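Long-range contacts in 1-Cys peroxiredoxin (PDB 5K2I), which probably reduces hydrogen peroxide as a 1-Cys peroxiredoxin and may also scavenge nitric oxide: residues 6-11 against 24-29; 29-34 against 129-134; 70-75 against 95-100; 103-108 against 120-125; 136-141 against 151-156. One frame throughout, in Å; residues are numbered along the deposited sequence. Where two conformers were deposited one is given.

Contact 1 of 5, residues 6-11 against 24-29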
# COMPACT_ATOMS: atom_id res chain seq x y z
N GLN A 6 -13.05 24.57 -5.13
CA GLN A 6 -12.62 24.92 -6.48
C GLN A 6 -13.35 24.08 -7.51
O GLN A 6 -13.65 22.91 -7.28
CB GLN A 6 -11.11 24.74 -6.66
CG GLN A 6 -10.24 25.63 -5.78
CD GLN A 6 -8.79 25.69 -6.26
OE1 GLN A 6 -8.04 24.72 -6.14
NE2 GLN A 6 -8.41 26.82 -6.84
N THR A 7 -13.63 24.68 -8.65
CA THR A 7 -14.13 23.95 -9.79
C THR A 7 -13.02 23.03 -10.33
O THR A 7 -11.84 23.41 -10.31
CB THR A 7 -14.62 24.93 -10.87
OG1 THR A 7 -15.63 25.78 -10.30
CG2 THR A 7 -15.18 24.22 -12.07
N LEU A 8 -13.37 21.83 -10.79
CA LEU A 8 -12.41 20.96 -11.44
C LEU A 8 -11.70 21.69 -12.57
O LEU A 8 -12.29 22.59 -13.20
CB LEU A 8 -13.09 19.73 -12.02
CG LEU A 8 -13.58 18.64 -11.08
CD1 LEU A 8 -14.40 17.62 -11.89
CD2 LEU A 8 -12.42 17.98 -10.38
N PRO A 9 -10.46 21.28 -12.88
CA PRO A 9 -9.83 21.79 -14.10
C PRO A 9 -10.75 21.62 -15.30
O PRO A 9 -11.42 20.59 -15.41
CB PRO A 9 -8.58 20.92 -14.25
CG PRO A 9 -8.31 20.37 -12.89
CD PRO A 9 -9.63 20.29 -12.18
N ASN A 10 -10.81 22.62 -16.16
CA ASN A 10 -11.64 22.54 -17.35
C ASN A 10 -10.92 21.71 -18.39
O ASN A 10 -10.32 22.23 -19.32
CB ASN A 10 -11.94 23.94 -17.87
CG ASN A 10 -12.79 23.94 -19.10
OD1 ASN A 10 -13.53 22.99 -19.37
ND2 ASN A 10 -12.71 25.03 -19.87
N ALA A 11 -10.95 20.39 -18.17
CA ALA A 11 -10.18 19.44 -18.95
C ALA A 11 -11.09 18.33 -19.44
O ALA A 11 -12.29 18.34 -19.16
CB ALA A 11 -9.04 18.86 -18.11
N HIS A 24 -14.89 13.72 -23.08
CA HIS A 24 -15.83 14.48 -22.26
C HIS A 24 -15.16 15.65 -21.55
O HIS A 24 -14.26 15.43 -20.76
CB HIS A 24 -16.45 13.59 -21.17
CG HIS A 24 -17.10 12.34 -21.67
ND1 HIS A 24 -18.35 12.34 -22.26
CD2 HIS A 24 -16.70 11.05 -21.62
CE1 HIS A 24 -18.68 11.10 -22.57
NE2 HIS A 24 -17.70 10.30 -22.20
N PRO A 25 -15.60 16.89 -21.82
CA PRO A 25 -15.23 17.94 -20.88
C PRO A 25 -15.82 17.59 -19.52
O PRO A 25 -17.03 17.39 -19.42
CB PRO A 25 -15.89 19.20 -21.47
CG PRO A 25 -16.10 18.85 -22.93
CD PRO A 25 -16.44 17.39 -22.92
N VAL A 26 -14.99 17.46 -18.49
CA VAL A 26 -15.50 17.02 -17.21
C VAL A 26 -16.53 18.00 -16.66
O VAL A 26 -17.44 17.60 -15.94
CB VAL A 26 -14.37 16.81 -16.16
CG1 VAL A 26 -13.38 15.74 -16.64
CG2 VAL A 26 -13.63 18.10 -15.85
N LEU A 27 -16.41 19.28 -16.99
CA LEU A 27 -17.36 20.27 -16.47
C LEU A 27 -18.71 20.17 -17.16
O LEU A 27 -19.71 20.67 -16.63
CB LEU A 27 -16.79 21.69 -16.57
CG LEU A 27 -15.54 21.89 -15.71
CD1 LEU A 27 -15.04 23.33 -15.86
CD2 LEU A 27 -15.83 21.58 -14.26
N GLU A 28 -18.75 19.54 -18.33
CA GLU A 28 -20.02 19.25 -18.98
C GLU A 28 -20.57 17.91 -18.48
O GLU A 28 -21.75 17.80 -18.14
CB GLU A 28 -19.84 19.24 -20.51
CG GLU A 28 -19.56 20.62 -21.11
CD GLU A 28 -19.57 20.62 -22.63
OE1 GLU A 28 -19.55 19.52 -23.24
OE2 GLU A 28 -19.60 21.72 -23.22
N LEU A 29 -19.71 16.90 -18.44
CA LEU A 29 -20.10 15.57 -17.98
C LEU A 29 -20.68 15.58 -16.57
O LEU A 29 -21.65 14.86 -16.29
CB LEU A 29 -18.88 14.65 -18.04
CG LEU A 29 -19.06 13.16 -17.71
CD1 LEU A 29 -19.94 12.48 -18.74
CD2 LEU A 29 -17.71 12.48 -17.65
O HOH W 1 -14.20 20.42 -18.61
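Leu-27 reaches from the first turn of helix 26-29 into the loop 6-11, and its two methyl branches divide the work. CD2 settles 4.0 Å from Leu-8 CB, while CD1 meets Asn-10 CB at 3.7 Å, where the leucine and the asparagine stand roughly perpendicular. Deeper in, Val-26 closes the compact side of the contact. Its CG2 branch lies between the backbone N and the carbonyl carbon (chi1 -60° for CG1), from where it touches Pro-9 O at 3.4 Å and stands 4.1 Å from Leu-8 CD1. Beside this apolar patch the two backbones are tied directly: Val-26 N gives its hydrogen to Ala-11 O over 2.9 Å, nearly along the C=O axis. Pro-25, the N-cap residue of the short helix, adds a CA-H contact to the same carbonyl.

The looser side faces solvent and is bridged by water. Asn-10, centre of an inverse gamma turn, carries its amide anti to the backbone N, which puts OD1 2.8 Å from a water. That water also donates to Ala-11 O and takes the N-H of Leu-27 at 3.0 Å, so an amide hydrogen near the start of the helix is satisfied through the water.

This packing illustrates how an N-terminal loop can be fastened to a short helix by apolar branches of Val-26 and Leu-27, one direct bond and one water. Leu-8 also packs on Leu-108, Ile-129 and Val-134, Pro-9 on Ala-107, and Val-26 on Phe-104, placing the contact between helix 103-108 and strands 120-130 and 133-139.

Contact 2 of 5, residues 29-34 against 129-134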
# COMPACT_ATOMS: atom_id res chain seq x y z
N LEU A 29 -19.71 16.90 -18.44
CA LEU A 29 -20.10 15.57 -17.98
C LEU A 29 -20.68 15.58 -16.57
O LEU A 29 -21.65 14.86 -16.29
CB LEU A 29 -18.88 14.65 -18.04
CG LEU A 29 -19.06 13.16 -17.71
CD1 LEU A 29 -19.94 12.48 -18.74
CD2 LEU A 29 -17.71 12.48 -17.65
N PHE A 30 -20.10 16.39 -15.69
CA PHE A 30 -20.48 16.40 -14.28
C PHE A 30 -21.42 17.57 -13.91
O PHE A 30 -21.82 17.71 -12.75
CB PHE A 30 -19.22 16.46 -13.40
CG PHE A 30 -18.28 15.27 -13.56
CD1 PHE A 30 -18.71 14.07 -14.11
CD2 PHE A 30 -16.96 15.38 -13.14
CE1 PHE A 30 -17.83 12.99 -14.24
CE2 PHE A 30 -16.07 14.30 -13.27
CZ PHE A 30 -16.51 13.11 -13.83
N ALA A 31 -21.79 18.38 -14.90
CA ALA A 31 -22.68 19.51 -14.65
C ALA A 31 -24.03 19.05 -14.11
O ALA A 31 -24.60 18.08 -14.63
CB ALA A 31 -22.88 20.33 -15.92
N GLY A 32 -24.53 19.74 -13.09
CA GLY A 32 -25.86 19.47 -12.56
C GLY A 32 -25.98 18.15 -11.81
O GLY A 32 -27.09 17.70 -11.54
N LYS A 33 -24.85 17.55 -11.47
CA LYS A 33 -24.84 16.24 -10.82
C LYS A 33 -24.00 16.24 -9.57
O LYS A 33 -23.05 17.03 -9.44
CB LYS A 33 -24.30 15.16 -11.77
CG LYS A 33 -25.13 14.89 -13.01
CD LYS A 33 -24.39 13.95 -13.94
CE LYS A 33 -24.97 13.97 -15.34
NZ LYS A 33 -26.12 13.05 -15.46
N LYS A 34 -24.36 15.36 -8.64
CA LYS A 34 -23.48 14.96 -7.56
C LYS A 34 -22.73 13.72 -8.02
O LYS A 34 -23.34 12.68 -8.34
CB LYS A 34 -24.24 14.69 -6.27
CG LYS A 34 -23.30 14.40 -5.11
CD LYS A 34 -24.05 14.00 -3.84
CE LYS A 34 -24.88 15.14 -3.26
NZ LYS A 34 -24.05 16.28 -2.81
N ILE A 129 -18.10 15.57 -6.05
CA ILE A 129 -18.11 16.75 -6.91
C ILE A 129 -19.55 17.17 -7.14
O ILE A 129 -20.37 16.38 -7.61
CB ILE A 129 -17.44 16.45 -8.27
CG1 ILE A 129 -16.10 15.76 -8.03
CG2 ILE A 129 -17.27 17.73 -9.07
CD1 ILE A 129 -15.59 15.00 -9.22
N ASP A 130 -19.87 18.42 -6.80
CA ASP A 130 -21.23 18.93 -6.96
C ASP A 130 -21.25 19.99 -8.04
O ASP A 130 -20.66 21.05 -7.87
CB ASP A 130 -21.74 19.50 -5.64
CG ASP A 130 -22.03 18.42 -4.61
OD1 ASP A 130 -23.00 17.66 -4.81
OD2 ASP A 130 -21.30 18.32 -3.60
N ASN A 131 -21.92 19.68 -9.14
CA ASN A 131 -21.95 20.58 -10.30
C ASN A 131 -20.53 21.05 -10.67
O ASN A 131 -20.29 22.23 -10.90
CB ASN A 131 -22.84 21.80 -10.02
CG ASN A 131 -23.08 22.66 -11.25
OD1 ASN A 131 -23.33 22.16 -12.36
ND2 ASN A 131 -22.99 23.97 -11.07
N GLY A 132 -19.59 20.11 -10.68
CA GLY A 132 -18.23 20.44 -11.09
C GLY A 132 -17.34 21.03 -10.02
O GLY A 132 -16.15 21.22 -10.27
N VAL A 133 -17.89 21.33 -8.85
CA VAL A 133 -17.13 21.89 -7.74
C VAL A 133 -16.70 20.77 -6.80
O VAL A 133 -17.53 19.99 -6.35
CB VAL A 133 -17.95 22.93 -6.97
CG1 VAL A 133 -17.16 23.50 -5.80
CG2 VAL A 133 -18.38 24.05 -7.92
N VAL A 134 -15.41 20.68 -6.51
CA VAL A 134 -14.92 19.68 -5.57
C VAL A 134 -15.40 20.01 -4.17
O VAL A 134 -14.99 21.02 -3.60
CB VAL A 134 -13.38 19.61 -5.59
CG1 VAL A 134 -12.89 18.61 -4.56
CG2 VAL A 134 -12.91 19.24 -6.99
O HOH W 2 -20.32 17.30 -10.42
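Lys-34 runs alongside Asp-130, pointing the same way, and almost its whole length stays near one carboxylate oxygen. CB lies 3.5 Å from Asp-130 OD1, and CG comes closer, to 3.3 Å from that oxygen. CD swings out to 3.9 Å from Asp-130 OD1 before the chain bends at chi3 (-67°) and again at chi4, turning back over it. CE then returns to 3.5 Å from Asp-130 OD1, and NZ completes the curl with a salt bridge of 2.6 Å to Asp-130 OD1, met on the syn side and slightly out of the carboxylate plane. The other oxygen, OD2, is hydrogen-bonded to Thr-135 OG1, so both carboxylate oxygens have partners.

Here the turn of a beta-hairpin meets the entry to a strand. A type I' turn from Asp-130 to Val-133 joins strands 120-130 and 133-139, and a type II turn from Phe-30 to Lys-33 leads into strand 34-40, where Lys-34 and Asp-130 form an antiparallel non-hydrogen-bonded pair. Asn-131 links the two turns twice: its N donates to Lys-33 O at 2.9 Å, and its OD1 accepts from Gly-32 N at 2.8 Å. A water takes the N-H of Gly-132 and lies within hydrogen-bonding reach of the carbonyls of Phe-30 and Lys-33. On the buried side, the Phe-30 ring brings CE2 to 4.1 Å from Ile-129 CD1, with Leu-8 and Leu-97 packing on the same phenylalanine.

Contact 3 of 5, residues 70-75 against 95-100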
# COMPACT_ATOMS: atom_id res chain seq x y z
N LEU A 70 -23.82 9.84 -10.26
CA LEU A 70 -22.84 9.24 -11.14
C LEU A 70 -21.62 8.85 -10.32
O LEU A 70 -21.15 9.65 -9.52
CB LEU A 70 -22.44 10.22 -12.24
CG LEU A 70 -21.43 9.77 -13.27
CD1 LEU A 70 -22.01 8.62 -14.08
CD2 LEU A 70 -21.07 10.95 -14.17
N ILE A 71 -21.15 7.62 -10.50
CA ILE A 71 -19.90 7.15 -9.90
C ILE A 71 -18.94 6.87 -11.03
O ILE A 71 -19.29 6.15 -11.96
CB ILE A 71 -20.09 5.86 -9.09
CG1 ILE A 71 -21.20 6.04 -8.05
CG2 ILE A 71 -18.77 5.43 -8.44
CD1 ILE A 71 -21.62 4.74 -7.37
N ALA A 72 -17.73 7.43 -10.95
CA ALA A 72 -16.78 7.31 -12.03
C ALA A 72 -15.40 6.92 -11.51
O ALA A 72 -14.98 7.35 -10.44
CB ALA A 72 -16.69 8.62 -12.82
N SER A 73 -14.74 6.10 -12.30
CA SER A 73 -13.39 5.63 -12.06
C SER A 73 -12.45 6.29 -13.05
O SER A 73 -12.71 6.23 -14.26
CB SER A 73 -13.35 4.10 -12.20
OG SER A 73 -12.03 3.60 -12.21
N VAL A 74 -11.39 6.93 -12.57
CA VAL A 74 -10.38 7.50 -13.46
C VAL A 74 -8.99 6.93 -13.16
O VAL A 74 -8.67 6.54 -12.03
CB VAL A 74 -10.37 9.05 -13.36
CG1 VAL A 74 -9.95 9.54 -11.96
CG2 VAL A 74 -9.49 9.69 -14.44
N SER A 75 -8.17 6.86 -14.20
CA SER A 75 -6.79 6.41 -14.08
C SER A 75 -5.99 6.98 -15.24
O SER A 75 -6.55 7.33 -16.29
CB SER A 75 -6.71 4.88 -14.08
OG SER A 75 -5.39 4.46 -13.78
N LEU A 95 -18.79 4.54 -14.31
CA LEU A 95 -18.31 5.11 -15.56
C LEU A 95 -16.79 5.07 -15.59
O LEU A 95 -16.14 5.64 -14.72
CB LEU A 95 -18.82 6.55 -15.71
CG LEU A 95 -18.37 7.29 -16.96
CD1 LEU A 95 -18.80 6.55 -18.22
CD2 LEU A 95 -18.94 8.70 -16.93
N MET A 96 -16.23 4.38 -16.57
CA MET A 96 -14.78 4.26 -16.68
C MET A 96 -14.19 5.38 -17.54
O MET A 96 -14.54 5.51 -18.73
CB MET A 96 -14.41 2.89 -17.26
CG MET A 96 -15.16 1.72 -16.62
SD MET A 96 -14.84 1.52 -14.84
CE MET A 96 -13.09 1.20 -14.93
N LEU A 97 -13.32 6.19 -16.95
CA LEU A 97 -12.75 7.36 -17.62
C LEU A 97 -11.24 7.31 -17.68
O LEU A 97 -10.57 6.95 -16.71
CB LEU A 97 -13.18 8.65 -16.90
CG LEU A 97 -14.69 8.94 -16.85
CD1 LEU A 97 -15.01 10.16 -15.96
CD2 LEU A 97 -15.23 9.13 -18.25
N ALA A 98 -10.71 7.68 -18.84
CA ALA A 98 -9.29 7.59 -19.13
C ALA A 98 -8.60 8.94 -19.17
O ALA A 98 -9.07 9.88 -19.84
CB ALA A 98 -9.08 6.86 -20.46
N ASP A 99 -7.48 9.04 -18.45
CA ASP A 99 -6.61 10.21 -18.52
C ASP A 99 -5.27 9.79 -19.12
O ASP A 99 -4.26 9.75 -18.44
CB ASP A 99 -6.44 10.78 -17.11
CG ASP A 99 -5.63 12.06 -17.07
OD1 ASP A 99 -5.67 12.82 -18.07
OD2 ASP A 99 -4.96 12.30 -16.04
N GLY A 100 -5.26 9.46 -20.41
CA GLY A 100 -4.14 8.73 -20.99
C GLY A 100 -2.79 9.41 -20.98
O GLY A 100 -1.75 8.73 -20.97
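Ser-73 N donates to Leu-95 O over 2.8 Å, and Ser-73 O accepts from Leu-97 N over the same 2.8 Å, so both backbone polar groups of one residue are spent on the neighbouring strand. These bonds join the two strands of a beta-alpha-beta unit, strand 70-75, helix 79-88 and strand 95-98, within the thioredoxin-like sheet of a peroxiredoxin. The ladder is parallel, with Ile-71 O taking the N-H of Leu-95 at one end and Asp-99 N donating to Ser-75 O over 2.9 Å at the other. In between it slackens: Ser-75 N makes a weak bond of 3.5 Å to Leu-97 O, and the CA-H of Val-74 also points to that carbonyl.

Each face has its own character. On the face of Ser-73 and Met-96, the methionine chain is bent at chi2 (-62°) and chi3, folding its methyl back over the serine. Met-96 CE thereby comes 3.8 Å from Ser-73 OG, under helix 79-88, where Trp-85 touches both residues. On the face of Ala-72, Val-74, Leu-95 and Leu-97, the small Ala-72 admits a larger neighbour, its CB lying 3.9 Å from Leu-97 CD1. Leu-70 turns its end at a slant across Leu-95, and Phe-30 packs against Leu-70.

Past the strand, Asp-99 OD2 is hydrogen-bonded to Thr-105 OG1 and OD1 to Phe-104 N. The Asp-99 and Val-74 side chains lie alongside each other, with Asp-99 CB 4.2 Å from Val-74 CG2.

Contact 4 of 5, residues 103-108 against 120-125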
# COMPACT_ATOMS: atom_id res chain seq x y z
N SER A 103 -2.91 14.44 -18.21
CA SER A 103 -3.13 15.88 -18.19
C SER A 103 -4.14 16.30 -17.12
O SER A 103 -3.94 17.32 -16.46
CB SER A 103 -3.58 16.39 -19.56
OG SER A 103 -4.76 15.73 -19.98
N PHE A 104 -5.21 15.54 -16.92
CA PHE A 104 -6.20 15.86 -15.90
C PHE A 104 -5.57 15.71 -14.51
O PHE A 104 -5.71 16.58 -13.64
CB PHE A 104 -7.44 14.96 -16.07
CG PHE A 104 -8.47 15.08 -14.96
CD1 PHE A 104 -9.37 16.13 -14.92
CD2 PHE A 104 -8.56 14.09 -13.99
CE1 PHE A 104 -10.33 16.19 -13.90
CE2 PHE A 104 -9.51 14.15 -12.99
CZ PHE A 104 -10.39 15.20 -12.94
N THR A 105 -4.83 14.62 -14.33
CA THR A 105 -4.19 14.30 -13.06
C THR A 105 -3.17 15.36 -12.68
O THR A 105 -3.11 15.79 -11.52
CB THR A 105 -3.54 12.91 -13.14
OG1 THR A 105 -4.56 11.94 -13.44
CG2 THR A 105 -2.86 12.54 -11.85
N LYS A 106 -2.39 15.81 -13.66
CA LYS A 106 -1.42 16.86 -13.39
C LYS A 106 -2.11 18.19 -13.08
O LYS A 106 -1.63 18.93 -12.23
CB LYS A 106 -0.46 17.03 -14.56
CG LYS A 106 0.51 15.88 -14.70
CD LYS A 106 1.55 16.17 -15.76
CE LYS A 106 0.96 16.11 -17.14
NZ LYS A 106 2.00 16.34 -18.19
N ALA A 107 -3.22 18.47 -13.74
CA ALA A 107 -3.99 19.69 -13.47
C ALA A 107 -4.54 19.72 -12.05
O ALA A 107 -4.75 20.78 -11.48
CB ALA A 107 -5.11 19.84 -14.47
N LEU A 108 -4.76 18.55 -11.47
CA LEU A 108 -5.22 18.44 -10.09
C LEU A 108 -4.07 18.52 -9.09
O LEU A 108 -4.30 18.67 -7.89
CB LEU A 108 -5.93 17.10 -9.87
CG LEU A 108 -7.24 16.84 -10.58
CD1 LEU A 108 -7.67 15.42 -10.34
CD2 LEU A 108 -8.31 17.79 -10.08
N LEU A 120 4.49 8.20 -15.22
CA LEU A 120 3.68 9.08 -14.40
C LEU A 120 2.25 8.55 -14.31
O LEU A 120 1.62 8.30 -15.34
CB LEU A 120 3.69 10.50 -14.97
CG LEU A 120 3.31 11.62 -14.01
CD1 LEU A 120 4.41 11.84 -12.96
CD2 LEU A 120 3.04 12.91 -14.79
N ARG A 121 1.76 8.37 -13.08
CA ARG A 121 0.40 7.87 -12.85
C ARG A 121 -0.32 8.77 -11.85
O ARG A 121 0.23 9.79 -11.41
CB ARG A 121 0.45 6.43 -12.33
CG ARG A 121 1.13 5.45 -13.28
CD ARG A 121 0.33 5.30 -14.57
NE ARG A 121 0.86 4.23 -15.43
CZ ARG A 121 0.38 2.99 -15.49
NH1 ARG A 121 -0.65 2.63 -14.72
NH2 ARG A 121 0.91 2.11 -16.34
N SER A 122 -1.53 8.39 -11.46
CA SER A 122 -2.28 9.14 -10.46
C SER A 122 -2.05 8.57 -9.07
O SER A 122 -1.91 7.36 -8.90
CB SER A 122 -3.77 9.09 -10.76
OG SER A 122 -4.50 9.88 -9.84
N GLN A 123 -2.05 9.45 -8.07
CA GLN A 123 -2.23 9.03 -6.68
C GLN A 123 -3.63 8.47 -6.51
O GLN A 123 -4.53 8.77 -7.32
CB GLN A 123 -2.01 10.20 -5.73
CG GLN A 123 -0.57 10.73 -5.75
CD GLN A 123 -0.43 12.03 -4.95
OE1 GLN A 123 0.11 13.02 -5.45
NE2 GLN A 123 -0.92 12.02 -3.72
N ARG A 124 -3.83 7.70 -5.45
CA ARG A 124 -5.17 7.27 -5.05
C ARG A 124 -5.90 8.39 -4.33
O ARG A 124 -5.37 8.96 -3.38
CB ARG A 124 -5.09 6.05 -4.12
CG ARG A 124 -4.52 4.83 -4.80
CD ARG A 124 -4.53 3.61 -3.88
NE ARG A 124 -3.89 2.47 -4.51
CZ ARG A 124 -2.58 2.24 -4.46
NH1 ARG A 124 -1.79 3.07 -3.80
NH2 ARG A 124 -2.06 1.18 -5.07
N TYR A 125 -7.10 8.71 -4.79
CA TYR A 125 -7.93 9.69 -4.11
C TYR A 125 -9.39 9.44 -4.45
O TYR A 125 -9.71 8.71 -5.40
CB TYR A 125 -7.53 11.14 -4.51
CG TYR A 125 -7.77 11.47 -5.98
CD1 TYR A 125 -9.04 11.79 -6.44
CD2 TYR A 125 -6.73 11.45 -6.90
CE1 TYR A 125 -9.27 12.08 -7.78
CE2 TYR A 125 -6.95 11.74 -8.24
CZ TYR A 125 -8.22 12.04 -8.67
OH TYR A 125 -8.44 12.31 -10.00
O HOH W 3 -6.40 11.23 -11.47
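Phe-104 begins the contact by bringing CE2 of its ring to 3.7 Å from Tyr-125 OH, the two aromatic side chains crossing at a slant. One residue on, Thr-105 points toward the strand. With its methyl anti to the backbone N (OG1 at chi1 -60°), CG2 packs 3.7 Å from Ser-122 OG, while OG1 turns to a water and to Asp-99 OD2. Lys-106 contributes only the aliphatic middle of its chain: CD lies 3.7 Å from Leu-120 CD2, the lysine lying crosswise to the leucine near the surface. Leu-108 closes the walk. Its CD1 comes to 3.2 Å from Tyr-125 OH, a tight approach for a methyl and a hydroxyl, and Leu-108 CG sits over one face of the Phe-104 ring, near its rim.

The geometry is that of a helix laid across a sheet, the axes of helix 103-108 and strand 120-122 standing 71° apart. Tyr-125 lies farther along, where Ala-39 and Leu-137 also pack on it.

Between the two elements a single water does the polar joining. It donates to Thr-105 OG1 and to Ser-122 OG, each at 2.8 Å, and lies 2.7 Å from Tyr-125 OH. Ser-122 OG in turn donates to Gln-123 O, on a lone pair of that carbonyl. One solvent molecule thus bridges three hydroxyls, two of which have further partners in Asp-99 and Gln-123, in a largely buried setting; this implies that the water is part of the packing and probably tends to fix how those hydroxyls are turned.

Contact 5 of 5, residues 136-141 against 151-156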
# COMPACT_ATOMS: atom_id res chain seq x y z
N THR A 136 -15.69 17.43 -1.57
CA THR A 136 -14.91 16.55 -0.68
C THR A 136 -13.75 15.96 -1.47
O THR A 136 -13.95 15.50 -2.58
CB THR A 136 -15.77 15.39 -0.12
OG1 THR A 136 -16.81 15.91 0.71
CG2 THR A 136 -14.90 14.44 0.69
N LEU A 137 -12.55 15.99 -0.90
CA LEU A 137 -11.38 15.35 -1.52
C LEU A 137 -10.60 14.61 -0.44
O LEU A 137 -10.11 15.23 0.52
CB LEU A 137 -10.47 16.37 -2.21
CG LEU A 137 -9.10 15.85 -2.65
CD1 LEU A 137 -9.22 14.76 -3.70
CD2 LEU A 137 -8.27 16.99 -3.20
N ASN A 138 -10.49 13.29 -0.60
CA ASN A 138 -9.72 12.45 0.31
C ASN A 138 -8.57 11.84 -0.47
O ASN A 138 -8.80 11.12 -1.43
CB ASN A 138 -10.58 11.34 0.93
CG ASN A 138 -11.72 11.87 1.77
OD1 ASN A 138 -11.62 12.93 2.36
ND2 ASN A 138 -12.82 11.11 1.84
N VAL A 139 -7.34 12.13 -0.06
CA VAL A 139 -6.15 11.64 -0.75
C VAL A 139 -5.42 10.62 0.12
O VAL A 139 -5.27 10.83 1.34
CB VAL A 139 -5.20 12.81 -1.11
CG1 VAL A 139 -4.00 12.31 -1.88
CG2 VAL A 139 -5.95 13.87 -1.94
N GLU A 140 -4.99 9.52 -0.48
CA GLU A 140 -4.22 8.51 0.27
C GLU A 140 -2.96 9.13 0.87
O GLU A 140 -2.28 9.92 0.23
CB GLU A 140 -3.86 7.32 -0.64
CG GLU A 140 -3.17 6.16 0.10
CD GLU A 140 -2.64 5.06 -0.81
OE1 GLU A 140 -2.35 5.32 -2.00
OE2 GLU A 140 -2.48 3.93 -0.31
N ALA A 141 -2.66 8.77 2.11
CA ALA A 141 -1.37 9.11 2.71
C ALA A 141 -0.77 7.82 3.26
O ALA A 141 -0.97 7.49 4.43
CB ALA A 141 -1.52 10.16 3.81
N GLU A 151 -16.49 3.85 1.96
CA GLU A 151 -17.29 4.15 3.15
C GLU A 151 -17.05 5.56 3.66
O GLU A 151 -17.96 6.20 4.19
CB GLU A 151 -17.01 3.16 4.29
CG GLU A 151 -17.59 1.77 4.09
CD GLU A 151 -19.10 1.67 4.35
OE1 GLU A 151 -19.72 2.64 4.85
OE2 GLU A 151 -19.66 0.59 4.07
N THR A 152 -15.82 6.05 3.53
CA THR A 152 -15.49 7.42 3.92
C THR A 152 -16.33 8.39 3.10
O THR A 152 -16.86 9.36 3.63
CB THR A 152 -14.01 7.74 3.73
OG1 THR A 152 -13.21 6.64 4.17
CG2 THR A 152 -13.62 9.00 4.51
N ILE A 153 -16.44 8.10 1.81
CA ILE A 153 -17.24 8.94 0.92
C ILE A 153 -18.72 8.85 1.27
O ILE A 153 -19.41 9.87 1.35
CB ILE A 153 -17.01 8.53 -0.56
CG1 ILE A 153 -15.59 8.91 -1.01
CG2 ILE A 153 -18.07 9.15 -1.48
CD1 ILE A 153 -15.33 10.41 -1.07
N LEU A 154 -19.21 7.63 1.50
CA LEU A 154 -20.59 7.43 1.88
C LEU A 154 -20.94 8.25 3.13
O LEU A 154 -22.00 8.87 3.20
CB LEU A 154 -20.87 5.95 2.12
CG LEU A 154 -22.30 5.60 2.53
CD1 LEU A 154 -23.29 5.93 1.42
CD2 LEU A 154 -22.39 4.13 2.92
N ALA A 155 -20.04 8.27 4.10
CA ALA A 155 -20.28 8.99 5.34
C ALA A 155 -20.23 10.50 5.14
O ALA A 155 -20.88 11.25 5.87
CB ALA A 155 -19.29 8.57 6.40
N ALA A 156 -19.47 10.95 4.15
CA ALA A 156 -19.37 12.37 3.87
C ALA A 156 -20.69 12.89 3.29
O ALA A 156 -21.00 14.07 3.40
CB ALA A 156 -18.23 12.66 2.91
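Asn-138 and Ile-153 run antiparallel alongside each other, so that the amide end of the asparagine lies against the CD1 methyl of the isoleucine. The same amide meets Thr-152, this time at a slant, with the threonine CG2 methyl as the touching branch. That methyl stands anti to the backbone N, whereas OG1 (chi1 -42°) turns to the backbone N of Asn-149, just ahead of the helix, so apolar carbon is what Thr-152 offers the strand. Further back along the strand, Thr-136 spreads its two branches over the helix: OG1 lies 4.2 Å from Ala-156 CB, and CG2 stands 4.4 Å from Ile-153 CD1. These are loose van der Waals approaches.

The arrangement shows a terminal helix packing on a strand through a few side-chain ends. The axes of strand 136-139 and helix 151-156 are 10.1 Å apart at closest approach and run nearly antiparallel, at 159°.

Around this surface contact, Ile-153 also packs on Tyr-56 and Leu-154 on Leu-63, joining the helix to helix 53-65. Ala-156 and Thr-136 both touch Ile-128, whose strand 120-130 lies beside strand 133-139 in the sheet.

Contacts 2, 3, 4 and 5 all reach the mixed sheet of the thioredoxin-like fold. Contact 3 lies nearest the middle, its centre about 5 Å from that of the chain. Along the sequence contact 1 closes first; contact 2 then spans a long loop that includes contacts 3 and 4, and contact 5 follows. Contacts 1 and 2 share Leu-29, their centres about 8 Å apart, whereas contacts 1 and 5 lie about 20 Å apart without touching. Strand 120-130 serves contacts 2 and 4, and strand 133-139 serves contacts 2 and 5. The Arg-124 to Glu-140 salt bridge ties contact 4 to contact 5, while contact 1 meets the sheet through Leu-29, packed on Leu-95 and Leu-97.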